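Local coordinates for protein SusD homolog (Bacteroides thetaiotaomicron, PDB 4MRU) that probably binds mucin O-glycans at the cell surface as a SusD-like outer-membrane lipoprotein with a TPR-like helical fold, at residues 22-27 and 182-187; 113-118 and 200-205; 117-122 and 427-432. One frame throughout, in Å; residues are numbered along the deposited sequence.

Contacts 2 and 3 sit in the helical core and share helix 104-125, which lends its 113-118 turns to helix 192-209 and its 117-122 turns to helix 427-437. Their centres are about 10 Å apart, and they touch where Arg-205 probably hydrogen-bonds Gln-119 and makes a long, weak ion pair with Glu-429. Contact 1 lies further out, its centre about 19 Å from that of contact 2 and about 24 Å from that of contact 3, and joins the start of helix 24-32 to the loop that leads into helix 192-209. Along the chain the order is 22-27, then 113-122, 182-187, 200-205 and 427-432. Sequence-distant segments are thus drawn together in the TPR-like scaffold of this SusD homolog.

Contact 1: residues 22-27 and 182-187; sequences YDLGST and EKLDDV
Leu-184 reaches from its loop onto the first turn of helix 24-32 and divides its two methyls between Leu-24 and Gly-25. CG of Leu-184 stands anti to its carbonyl carbon (chi1 -55°), which directs the branch onto the helix. CD1 of Leu-184 lies 3.8 Å from Leu-24 CD2, the two side chains crossing at about a right angle, while CD2 of Leu-184 rests 3.7 Å from the CA of Gly-25. A side chain on Gly-25 would be crowded by that methyl. Trimming Leu-184 to an alanine would probably open a gap over Gly-25 and leave Leu-24 CD2 without its partner. The carbonyl oxygen of Leu-184 is buried here with no partner in the model. Farther out, Arg-29 ties the loop to the same helix, donating to Lys-183 O and forming a salt bridge to Asp-186, and Gln-32 bonds Asp-185 and Asp-186. Asp-185 OD1 also accepts from Val-187 N at 2.9 Å, closing an Asx turn. On the helix side, Asp-23 OD2 takes the N-H of Ser-26 at 2.8 Å, on its anti side. The contact therefore sets a helix start with an aspartate N-cap against a loop shaped by an Asx turn.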
loop_
_atom_site.group_PDB
_atom_site.type_symbol
_atom_site.label_atom_id
_atom_site.label_comp_id
_atom_site.label_asym_id
_atom_site.label_seq_id
_atom_site.Cartn_x
_atom_site.Cartn_y
_atom_site.Cartn_z
ATOM N N TYR A 22 -12.175 -23.061 18.757
ATOM C CA TYR A 22 -11.025 -22.132 18.789
ATOM C C TYR A 22 -9.638 -22.790 18.654
ATOM O O TYR A 22 -9.314 -23.754 19.345
ATOM C CB TYR A 22 -11.055 -21.319 20.086
ATOM C CG TYR A 22 -9.822 -20.466 20.304
ATOM C CD1 TYR A 22 -9.631 -19.260 19.598
ATOM C CD2 TYR A 22 -8.833 -20.875 21.184
ATOM C CE1 TYR A 22 -8.494 -18.484 19.798
ATOM C CE2 TYR A 22 -7.693 -20.117 21.382
ATOM C CZ TYR A 22 -7.536 -18.920 20.697
ATOM O OH TYR A 22 -6.416 -18.172 20.910
ATOM N N ASP A 23 -8.815 -22.215 17.785
ATOM C CA ASP A 23 -7.462 -22.663 17.577
ATOM C C ASP A 23 -6.590 -21.421 17.360
ATOM O O ASP A 23 -6.857 -20.624 16.447
ATOM C CB ASP A 23 -7.369 -23.579 16.356
ATOM C CG ASP A 23 -5.954 -23.990 16.073
ATOM O OD1 ASP A 23 -5.439 -24.818 16.824
ATOM O OD2 ASP A 23 -5.321 -23.445 15.150
ATOM N N LEU A 24 -5.550 -21.257 18.179
ATOM C CA LEU A 24 -4.780 -20.004 18.164
ATOM C C LEU A 24 -4.108 -19.820 16.815
ATOM O O LEU A 24 -4.138 -18.742 16.249
ATOM C CB LEU A 24 -3.763 -19.998 19.282
ATOM C CG LEU A 24 -2.769 -18.844 19.344
ATOM C CD1 LEU A 24 -3.429 -17.476 19.421
ATOM C CD2 LEU A 24 -1.894 -19.064 20.559
ATOM N N GLY A 25 -3.542 -20.903 16.292
ATOM C CA GLY A 25 -2.932 -20.881 14.974
ATOM C C GLY A 25 -3.844 -20.438 13.850
ATOM O O GLY A 25 -3.450 -19.613 13.014
ATOM N N SER A 26 -5.045 -21.014 13.790
ATOM C CA SER A 26 -6.007 -20.637 12.746
ATOM C C SER A 26 -6.424 -19.165 12.904
ATOM O O SER A 26 -6.644 -18.472 11.901
ATOM C CB SER A 26 -7.233 -21.582 12.695
ATOM O OG SER A 26 -7.917 -21.598 13.914
ATOM N N THR A 27 -6.470 -18.688 14.139
ATOM C CA THR A 27 -6.887 -17.342 14.427
ATOM C C THR A 27 -5.808 -16.341 13.981
ATOM O O THR A 27 -6.088 -15.324 13.333
ATOM C CB THR A 27 -7.209 -17.193 15.931
ATOM O OG1 THR A 27 -8.331 -18.019 16.262
ATOM C CG2 THR A 27 -7.543 -15.776 16.250
ATOM N N GLU A 182 6.026 -21.425 16.281
ATOM C CA GLU A 182 6.581 -21.924 15.038
ATOM C C GLU A 182 5.517 -22.472 14.104
ATOM O O GLU A 182 5.646 -22.335 12.880
ATOM C CB GLU A 182 7.575 -23.050 15.298
ATOM C CG GLU A 182 8.948 -22.590 15.735
ATOM C CD GLU A 182 8.981 -21.979 17.138
ATOM O OE1 GLU A 182 8.214 -22.423 18.043
ATOM O OE2 GLU A 182 9.755 -21.012 17.318
ATOM N N LYS A 183 4.496 -23.107 14.678
ATOM C CA LYS A 183 3.438 -23.752 13.901
ATOM C C LYS A 183 2.150 -22.911 13.860
ATOM O O LYS A 183 1.163 -23.347 13.319
ATOM C CB LYS A 183 3.193 -25.156 14.462
ATOM C CG LYS A 183 4.469 -26.022 14.330
ATOM C CD LYS A 183 4.250 -27.510 14.519
ATOM C CE LYS A 183 3.551 -27.743 15.847
ATOM N NZ LYS A 183 3.786 -29.113 16.390
ATOM N N LEU A 184 2.230 -21.673 14.343
ATOM C CA LEU A 184 1.093 -20.792 14.528
ATOM C C LEU A 184 1.176 -19.503 13.745
ATOM O O LEU A 184 0.396 -18.581 13.981
ATOM C CB LEU A 184 0.987 -20.413 16.014
ATOM C CG LEU A 184 0.899 -21.501 17.077
ATOM C CD1 LEU A 184 0.658 -20.822 18.404
ATOM C CD2 LEU A 184 -0.180 -22.526 16.777
ATOM N N ASP A 185 2.105 -19.416 12.804
ATOM C CA ASP A 185 2.507 -18.121 12.261
ATOM C C ASP A 185 3.134 -18.350 10.897
ATOM O O ASP A 185 4.192 -18.985 10.796
ATOM C CB ASP A 185 3.480 -17.477 13.251
ATOM C CG ASP A 185 4.344 -16.352 12.625
ATOM O OD1 ASP A 185 3.962 -15.765 11.577
ATOM O OD2 ASP A 185 5.424 -16.086 13.193
ATOM N N ASP A 186 2.470 -17.914 9.839
ATOM C CA ASP A 186 2.995 -18.196 8.463
ATOM C C ASP A 186 3.690 -17.032 7.814
ATOM O O ASP A 186 3.845 -16.958 6.572
ATOM C CB ASP A 186 1.856 -18.728 7.578
ATOM C CG ASP A 186 1.491 -20.181 7.933
ATOM O OD1 ASP A 186 2.214 -20.820 8.717
ATOM O OD2 ASP A 186 0.502 -20.691 7.386
ATOM N N VAL A 187 4.132 -16.108 8.656
ATOM C CA VAL A 187 4.934 -14.952 8.213
ATOM C C VAL A 187 6.366 -15.218 8.644
ATOM O O VAL A 187 7.251 -15.357 7.794
ATOM C CB VAL A 187 4.410 -13.633 8.781
ATOM C CG1 VAL A 187 5.374 -12.464 8.495
ATOM C CG2 VAL A 187 3.056 -13.329 8.158
#

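Contact 2: residues 113-118 and 200-205; sequences LRVTIM and HSLQLR. With EDO (1,2-ethanediol), chain E; EDO (1,2-ethanediol), chain F.
Two helices of the TPR-like core, 104-125 and 192-209, meet here as Leu-202 reaches across to Val-115 and Thr-116. One methyl does the touching: Leu-202 CD2 stands 3.4 Å from Thr-116 OG1 and 4.1 Å from Val-115 CG1. It gets there because CG of Leu-202 is anti to the backbone N (chi1 -175°), which carries the branch out from its helix. The hydroxyl of Thr-116 meets a methyl on this side and is hydrogen-bonded to Leu-112 O one turn back in its own helix. Beside the leucine, Arg-205 bends at chi3 (-89°) and grips one ethanediol with both terminal nitrogens: NH1 gives to O1 of that diol at 2.9 Å, in the guanidinium plane, and NH2 to its O2 at 3.1 Å. The diol's C1 touches Thr-116 CG2 at 4.0 Å. A second ethanediol, like the first probably from the crystallisation liquor, is held by the amide of Gln-203, whose NE2 donates to it and whose OE1 accepts. Around the pair, helix 152-173 covers Val-115 and Gln-203, helix 81-100 backs Ile-117 and the selenomethionine at Met-118, and helix 327-339 packs on Leu-204 and supplies Glu-329, which pairs with Arg-205.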
loop_
_atom_site.group_PDB
_atom_site.type_symbol
_atom_site.label_atom_id
_atom_site.label_comp_id
_atom_site.label_asym_id
_atom_site.label_seq_id
_atom_site.Cartn_x
_atom_site.Cartn_y
_atom_site.Cartn_z
ATOM N N LEU A 113 -0.859 -7.352 14.839
ATOM C CA LEU A 113 -1.569 -7.666 13.624
ATOM C C LEU A 113 -2.773 -6.750 13.466
ATOM O O LEU A 113 -3.055 -6.296 12.359
ATOM C CB LEU A 113 -1.999 -9.111 13.614
ATOM C CG LEU A 113 -0.834 -10.071 13.429
ATOM C CD1 LEU A 113 -1.309 -11.460 13.743
ATOM C CD2 LEU A 113 -0.235 -10.003 12.019
ATOM N N ARG A 114 -3.459 -6.432 14.556
ATOM C CA ARG A 114 -4.574 -5.507 14.456
ATOM C C ARG A 114 -4.108 -4.123 13.955
ATOM O O ARG A 114 -4.752 -3.512 13.101
ATOM C CB ARG A 114 -5.286 -5.398 15.774
ATOM C CG ARG A 114 -6.284 -4.250 15.815
ATOM C CD ARG A 114 -7.158 -4.441 17.032
ATOM N NE ARG A 114 -7.991 -3.279 17.315
ATOM C CZ ARG A 114 -7.694 -2.314 18.168
ATOM N NH1 ARG A 114 -6.540 -2.285 18.849
ATOM N NH2 ARG A 114 -8.580 -1.352 18.352
ATOM N N VAL A 115 -3.011 -3.618 14.496
ATOM C CA VAL A 115 -2.486 -2.376 14.016
ATOM C C VAL A 115 -2.161 -2.500 12.521
ATOM O O VAL A 115 -2.465 -1.618 11.732
ATOM C CB VAL A 115 -1.221 -1.949 14.782
ATOM C CG1 VAL A 115 -0.544 -0.794 14.083
ATOM C CG2 VAL A 115 -1.558 -1.593 16.230
ATOM N N THR A 116 -1.491 -3.572 12.133
ATOM C CA THR A 116 -1.081 -3.726 10.747
ATOM C C THR A 116 -2.301 -3.715 9.789
ATOM O O THR A 116 -2.267 -3.095 8.749
ATOM C CB THR A 116 -0.254 -5.026 10.591
ATOM O OG1 THR A 116 0.856 -4.993 11.494
ATOM C CG2 THR A 116 0.233 -5.213 9.161
ATOM N N ILE A 117 -3.365 -4.427 10.144
ATOM C CA ILE A 117 -4.583 -4.471 9.346
ATOM C C ILE A 117 -5.203 -3.082 9.240
ATOM O O ILE A 117 -5.558 -2.602 8.165
ATOM C CB ILE A 117 -5.627 -5.404 9.997
ATOM C CG1 ILE A 117 -5.163 -6.835 9.909
ATOM C CG2 ILE A 117 -6.980 -5.265 9.305
ATOM C CD1 ILE A 117 -5.852 -7.787 10.880
HETATM N N MSE A 118 -5.330 -2.440 10.395
HETATM C CA MSE A 118 -6.122 -1.233 10.467
HETATM C C MSE A 118 -5.368 0.031 10.073
HETATM O O MSE A 118 -6.004 1.055 9.776
HETATM C CB MSE A 118 -6.634 -1.068 11.888
HETATM C CG MSE A 118 -7.620 -2.167 12.283
HETATM SE SE MSE A 118 -9.208 -2.169 11.086
HETATM C CE MSE A 118 -9.935 -3.962 11.507
ATOM N N HIS A 200 9.195 -2.439 14.126
ATOM C CA HIS A 200 9.956 -1.176 13.992
ATOM C C HIS A 200 9.861 -0.559 12.591
ATOM O O HIS A 200 9.846 0.664 12.434
ATOM C CB HIS A 200 11.398 -1.403 14.382
ATOM C CG HIS A 200 11.558 -1.885 15.785
ATOM N ND1 HIS A 200 12.515 -2.819 16.152
ATOM C CD2 HIS A 200 10.826 -1.642 16.895
ATOM C CE1 HIS A 200 12.403 -3.060 17.446
ATOM N NE2 HIS A 200 11.365 -2.387 17.907
ATOM N N SER A 201 9.827 -1.405 11.578
ATOM C CA SER A 201 9.668 -0.954 10.222
ATOM C C SER A 201 8.266 -0.302 10.021
ATOM O O SER A 201 8.145 0.709 9.396
ATOM C CB SER A 201 9.890 -2.119 9.250
ATOM O OG SER A 201 11.154 -2.739 9.489
ATOM N N LEU A 202 7.237 -0.905 10.592
ATOM C CA LEU A 202 5.895 -0.333 10.530
ATOM C C LEU A 202 5.836 0.994 11.270
ATOM O O LEU A 202 5.190 1.924 10.784
ATOM C CB LEU A 202 4.899 -1.283 11.147
ATOM C CG LEU A 202 3.410 -0.954 11.088
ATOM C CD1 LEU A 202 2.966 -0.733 9.658
ATOM C CD2 LEU A 202 2.614 -2.080 11.742
ATOM N N GLN A 203 6.481 1.087 12.442
ATOM C CA GLN A 203 6.577 2.373 13.150
ATOM C C GLN A 203 7.237 3.436 12.261
ATOM O O GLN A 203 6.793 4.577 12.223
ATOM C CB GLN A 203 7.366 2.256 14.430
ATOM C CG GLN A 203 6.710 1.454 15.534
ATOM C CD GLN A 203 7.688 1.140 16.681
ATOM O OE1 GLN A 203 8.856 0.796 16.459
ATOM N NE2 GLN A 203 7.200 1.267 17.915
ATOM N N LEU A 204 8.277 3.052 11.545
ATOM C CA LEU A 204 8.955 3.953 10.624
ATOM C C LEU A 204 8.026 4.430 9.489
ATOM O O LEU A 204 7.975 5.609 9.163
ATOM C CB LEU A 204 10.186 3.257 10.049
ATOM C CG LEU A 204 11.002 4.031 9.010
ATOM C CD1 LEU A 204 11.488 5.356 9.577
ATOM C CD2 LEU A 204 12.171 3.192 8.545
ATOM N N ARG A 205 7.304 3.488 8.893
ATOM C CA ARG A 205 6.370 3.812 7.824
ATOM C C ARG A 205 5.306 4.806 8.305
ATOM O O ARG A 205 5.044 5.796 7.673
ATOM C CB ARG A 205 5.681 2.544 7.344
ATOM C CG ARG A 205 4.689 2.787 6.237
ATOM C CD ARG A 205 3.719 1.608 6.076
ATOM N NE ARG A 205 4.242 0.612 5.150
ATOM C CZ ARG A 205 3.627 -0.541 4.885
ATOM N NH1 ARG A 205 2.482 -0.835 5.497
ATOM N NH2 ARG A 205 4.162 -1.390 4.016
HETATM C C1 EDO E . 9.871 1.311 20.386
HETATM O O1 EDO E . 8.913 0.313 20.035
HETATM C C2 EDO E . 11.019 1.226 19.410
HETATM O O2 EDO E . 10.553 1.826 18.208
HETATM C C1 EDO F . 1.187 -3.949 5.489
HETATM O O1 EDO F . 0.381 -2.812 5.160
HETATM C C2 EDO F . 1.378 -4.621 4.174
HETATM O O2 EDO F . 2.103 -3.668 3.417
#

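Contact 3: residues 117-122 and 427-432; sequences IMQRVT and GIESWS
Arg-120 lays one face of its guanidinium over Ile-428, the two side chains crossing at about a right angle. CG2 of Ile-428 sits over that face, while the approach at the nitrogen end is Arg-120 NH1 to Ile-428 CB at 3.7 Å. The arginine chain bends at chi3 (49°), which turns the group toward helix 427-437. At its edge, in the plane, a water accepts from Arg-120 NH1 at 3.0 Å and from the backbone N of Ile-428, in the first turn of its helix, at 3.1 Å. The charge of Arg-120 has its main mate in Glu-47 of helix 40-54, bound through NH2, which probably steadies the guanidinium over the isoleucine.

On the other flank the polar ends of Gln-119 and Glu-429 do not bond directly: NE2 of Gln-119 and OE1 of Glu-429 are 4.2 Å apart and share a second water, which accepts from the amide and donates to the carboxylate at 2.6 Å. Glu-429 forms a salt bridge with Arg-209, and Gln-119 NE2 hydrogen-bonds Asp-123. Helices 104-125 and 427-437 thus meet through an arginine lying against an isoleucine and two bridging waters, buried in the TPR-like helical core.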
loop_
_atom_site.group_PDB
_atom_site.type_symbol
_atom_site.label_atom_id
_atom_site.label_comp_id
_atom_site.label_asym_id
_atom_site.label_seq_id
_atom_site.Cartn_x
_atom_site.Cartn_y
_atom_site.Cartn_z
ATOM N N ILE A 117 -3.365 -4.427 10.144
ATOM C CA ILE A 117 -4.583 -4.471 9.346
ATOM C C ILE A 117 -5.203 -3.082 9.240
ATOM O O ILE A 117 -5.558 -2.602 8.165
ATOM C CB ILE A 117 -5.627 -5.404 9.997
ATOM C CG1 ILE A 117 -5.163 -6.835 9.909
ATOM C CG2 ILE A 117 -6.980 -5.265 9.305
ATOM C CD1 ILE A 117 -5.852 -7.787 10.880
HETATM N N MSE A 118 -5.330 -2.440 10.395
HETATM C CA MSE A 118 -6.122 -1.233 10.467
HETATM C C MSE A 118 -5.368 0.031 10.073
HETATM O O MSE A 118 -6.004 1.055 9.776
HETATM C CB MSE A 118 -6.634 -1.068 11.888
HETATM C CG MSE A 118 -7.620 -2.167 12.283
HETATM SE SE MSE A 118 -9.208 -2.169 11.086
HETATM C CE MSE A 118 -9.935 -3.962 11.507
ATOM N N GLN A 119 -4.040 0.005 10.072
ATOM C CA GLN A 119 -3.279 1.137 9.515
ATOM C C GLN A 119 -3.736 1.411 8.071
ATOM O O GLN A 119 -3.920 2.569 7.648
ATOM C CB GLN A 119 -1.761 0.891 9.595
ATOM C CG GLN A 119 -0.866 1.916 8.876
ATOM C CD GLN A 119 -0.399 1.377 7.541
ATOM O OE1 GLN A 119 0.468 0.510 7.486
ATOM N NE2 GLN A 119 -0.996 1.851 6.458
ATOM N N ARG A 120 -3.972 0.351 7.324
ATOM C CA ARG A 120 -4.395 0.461 5.940
ATOM C C ARG A 120 -5.807 1.058 5.884
ATOM O O ARG A 120 -6.102 1.930 5.063
ATOM C CB ARG A 120 -4.368 -0.884 5.247
ATOM C CG ARG A 120 -2.981 -1.408 4.895
ATOM C CD ARG A 120 -2.921 -2.909 4.871
ATOM N NE ARG A 120 -4.014 -3.504 4.079
ATOM C CZ ARG A 120 -3.980 -3.648 2.756
ATOM N NH1 ARG A 120 -2.945 -3.195 2.043
ATOM N NH2 ARG A 120 -5.003 -4.172 2.146
ATOM N N VAL A 121 -6.684 0.584 6.750
ATOM C CA VAL A 121 -8.069 1.028 6.716
ATOM C C VAL A 121 -8.212 2.507 7.068
ATOM O O VAL A 121 -8.921 3.231 6.395
ATOM C CB VAL A 121 -8.948 0.165 7.652
ATOM C CG1 VAL A 121 -10.391 0.608 7.630
ATOM C CG2 VAL A 121 -8.840 -1.310 7.228
ATOM N N THR A 122 -7.538 2.983 8.120
ATOM C CA THR A 122 -7.635 4.401 8.408
ATOM C C THR A 122 -6.987 5.230 7.271
ATOM O O THR A 122 -7.477 6.315 6.971
ATOM C CB THR A 122 -7.051 4.838 9.770
ATOM O OG1 THR A 122 -7.300 6.248 9.948
ATOM C CG2 THR A 122 -5.589 4.594 9.884
ATOM N N GLY A 427 -0.736 -1.702 -3.690
ATOM C CA GLY A 427 -1.351 -0.473 -4.195
ATOM C C GLY A 427 -1.842 0.424 -3.092
ATOM O O GLY A 427 -1.858 1.641 -3.243
ATOM N N ILE A 428 -2.284 -0.157 -1.966
ATOM C CA ILE A 428 -2.823 0.688 -0.898
ATOM C C ILE A 428 -1.661 1.527 -0.345
ATOM O O ILE A 428 -1.767 2.750 -0.198
ATOM C CB ILE A 428 -3.545 -0.085 0.212
ATOM C CG1 ILE A 428 -4.813 -0.784 -0.330
ATOM C CG2 ILE A 428 -3.936 0.853 1.366
ATOM C CD1 ILE A 428 -5.920 0.126 -0.870
ATOM N N GLU A 429 -0.514 0.915 -0.101
ATOM C CA GLU A 429 0.624 1.700 0.399
ATOM C C GLU A 429 1.105 2.743 -0.610
ATOM O O GLU A 429 1.372 3.879 -0.219
ATOM C CB GLU A 429 1.789 0.808 0.772
ATOM C CG GLU A 429 3.025 1.564 1.269
ATOM C CD GLU A 429 2.776 2.363 2.556
ATOM O OE1 GLU A 429 1.766 2.157 3.266
ATOM O OE2 GLU A 429 3.578 3.249 2.855
ATOM N N SER A 430 1.202 2.373 -1.893
ATOM C CA SER A 430 1.622 3.289 -2.943
ATOM C C SER A 430 0.613 4.417 -3.144
ATOM O O SER A 430 0.964 5.567 -3.390
ATOM C CB SER A 430 1.844 2.524 -4.238
ATOM O OG SER A 430 3.049 1.798 -4.178
ATOM N N TRP A 431 -0.662 4.102 -2.985
ATOM C CA TRP A 431 -1.686 5.146 -3.064
ATOM C C TRP A 431 -1.507 6.156 -1.926
ATOM O O TRP A 431 -1.596 7.373 -2.163
ATOM C CB TRP A 431 -3.071 4.521 -3.064
ATOM C CG TRP A 431 -4.205 5.501 -3.078
ATOM C CD1 TRP A 431 -4.234 6.705 -3.687
ATOM C CD2 TRP A 431 -5.491 5.325 -2.470
ATOM N NE1 TRP A 431 -5.452 7.321 -3.493
ATOM C CE2 TRP A 431 -6.250 6.496 -2.760
ATOM C CE3 TRP A 431 -6.077 4.304 -1.713
ATOM C CZ2 TRP A 431 -7.563 6.671 -2.326
ATOM C CZ3 TRP A 431 -7.385 4.478 -1.265
ATOM C CH2 TRP A 431 -8.120 5.653 -1.589
ATOM N N SER A 432 -1.269 5.660 -0.713
ATOM C CA SER A 432 -1.115 6.547 0.429
ATOM C C SER A 432 0.083 7.408 0.214
ATOM O O SER A 432 0.045 8.592 0.473
ATOM C CB SER A 432 -1.022 5.744 1.731
ATOM O OG SER A 432 -2.234 5.088 1.953
HETATM O O HOH W 1 -0.396 0.832 3.606
HETATM O O HOH W 2 -2.021 -3.054 -0.835
#